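HpcE (Thermus thermophilus, PDB 1WZO) probably catalyses isomerisation of 2-hydroxyhepta-2,4-diene-1,7-dioate in the breakdown of homoprotocatechuate, as a member of the fumarylacetoacetate hydrolase family. Local coordinates at residues L22-E25 with A26-H30. Sequence-based numbering, arbitrary orientation.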
loop_
_atom_site.group_PDB
_atom_site.type_symbol
_atom_site.label_atom_id
_atom_site.label_comp_id
_atom_site.label_asym_id
_atom_site.label_seq_id
_atom_site.Cartn_x
_atom_site.Cartn_y
_atom_site.Cartn_z
ATOM N N LEU B 22 -3.877 -26.842 -1.974
ATOM C CA LEU B 22 -3.200 -25.565 -1.798
ATOM C C LEU B 22 -2.094 -25.678 -0.759
ATOM O O LEU B 22 -2.336 -26.101 0.370
ATOM C CB LEU B 22 -4.199 -24.492 -1.356
ATOM C CG LEU B 22 -5.247 -24.040 -2.373
ATOM C CD1 LEU B 22 -6.328 -23.232 -1.664
ATOM C CD2 LEU B 22 -4.573 -23.218 -3.471
ATOM N N LEU B 23 -0.881 -25.297 -1.143
ATOM C CA LEU B 23 0.257 -25.348 -0.234
ATOM C C LEU B 23 0.639 -23.931 0.170
ATOM O O LEU B 23 0.815 -23.070 -0.688
ATOM C CB LEU B 23 1.446 -26.026 -0.920
ATOM C CG LEU B 23 1.181 -27.420 -1.492
ATOM C CD1 LEU B 23 2.467 -27.982 -2.081
ATOM C CD2 LEU B 23 0.656 -28.332 -0.396
ATOM N N ASP B 24 0.767 -23.683 1.468
ATOM C CA ASP B 24 1.135 -22.351 1.929
ATOM C C ASP B 24 2.640 -22.120 1.897
ATOM O O ASP B 24 3.407 -22.985 1.468
ATOM C CB ASP B 24 0.599 -22.090 3.346
ATOM C CG ASP B 24 1.086 -23.108 4.362
ATOM O OD1 ASP B 24 2.213 -23.621 4.211
ATOM O OD2 ASP B 24 0.341 -23.379 5.328
ATOM N N GLU B 25 3.051 -20.945 2.363
ATOM C CA GLU B 25 4.454 -20.548 2.390
ATOM C C GLU B 25 5.345 -21.516 3.165
ATOM O O GLU B 25 6.556 -21.567 2.940
ATOM C CB GLU B 25 4.589 -19.150 2.999
ATOM C CG GLU B 25 3.657 -18.114 2.394
ATOM C CD GLU B 25 2.317 -18.036 3.103
ATOM O OE1 GLU B 25 1.662 -19.082 3.284
ATOM O OE2 GLU B 25 1.914 -16.914 3.474
ATOM N N ALA B 26 4.747 -22.271 4.079
ATOM C CA ALA B 26 5.499 -23.223 4.887
ATOM C C ALA B 26 5.463 -24.624 4.289
ATOM O O ALA B 26 6.114 -25.536 4.796
ATOM C CB ALA B 26 4.949 -23.250 6.309
ATOM N N GLY B 27 4.704 -24.794 3.211
ATOM C CA GLY B 27 4.621 -26.099 2.585
ATOM C C GLY B 27 3.439 -26.920 3.060
ATOM O O GLY B 27 3.145 -27.972 2.495
ATOM N N GLU B 28 2.754 -26.447 4.097
ATOM C CA GLU B 28 1.594 -27.163 4.618
ATOM C C GLU B 28 0.449 -27.125 3.612
ATOM O O GLU B 28 0.196 -26.096 2.981
ATOM C CB GLU B 28 1.139 -26.551 5.946
ATOM C CG GLU B 28 2.171 -26.660 7.061
ATOM C CD GLU B 28 2.664 -28.086 7.265
ATOM O OE1 GLU B 28 1.822 -28.990 7.460
ATOM O OE2 GLU B 28 3.895 -28.302 7.231
ATOM N N ALA B 29 -0.242 -28.252 3.469
ATOM C CA ALA B 29 -1.352 -28.360 2.532
ATOM C C ALA B 29 -2.692 -27.968 3.139
ATOM O O ALA B 29 -2.915 -28.110 4.342
ATOM C CB ALA B 29 -1.430 -29.781 1.982
ATOM N N HIS B 30 -3.580 -27.473 2.280
ATOM C CA HIS B 30 -4.920 -27.051 2.671
ATOM C C HIS B 30 -5.899 -27.544 1.613
ATOM O O HIS B 30 -5.609 -27.483 0.416
ATOM C CB HIS B 30 -5.008 -25.526 2.723
ATOM C CG HIS B 30 -4.115 -24.894 3.742
ATOM N ND1 HIS B 30 -4.573 -24.475 4.972
ATOM C CD2 HIS B 30 -2.798 -24.580 3.703
ATOM C CE1 HIS B 30 -3.578 -23.927 5.647
ATOM N NE2 HIS B 30 -2.490 -23.978 4.899
#
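Across the arms of a beta hairpin, the imidazole of His30 meets the carboxylate of Asp24 at its edge: NE2 of His30 reaches OD2 of Asp24 at 2.9 Å, and the acceptor lies almost in the ring plane. Leu22 O also lies in the ring plane, beside CD2, while the rings of Phe6 and His13 meet the imidazole at an incline. The carboxylate is turned steeply against the ring; the planes lie 69° apart, and NE2 meets OD2 from above the carboxylate plane. The hairpin lies at the protein surface, extending the antiparallel N-terminal strands 2-8 and 11-18, and it illustrates how one aspartate can organise a reversal of the chain. Asp24 opens a type I turn ending at Gly27, closed by the bond from Gly27 N to Asp24 O. With chi1 at 58°, its CG stands between the backbone N and the carbonyl carbon, which swings the carboxylate over the turn. There OD1 of Asp24 accepts the N-H of Ala26 (OD1 to N 2.9 Å) and, weakly, that of Glu28, while OD2 faces the histidine; the two oxygens thus divide their work between the loop and the returning strand. Gly27 has positive phi, a conformation easily adopted by glycine. Glu25 bends back to strand 11-18, where OE1 is hydrogen-bonded to His13 ND1, and Pro107 of the second subunit packs on it. Just below the turn, where the arms begin to pair, Asp24 N donates to Glu28 O, and Leu22 and His30 form a hydrogen-bonded pair, with Leu22 N to His30 O at 3.0 Å. Leu23 and Ala29 share the opposite face of the hairpin from His30, and their methyls press closely together, Leu23 CD2 lying 3.5 Å from Ala29 CB.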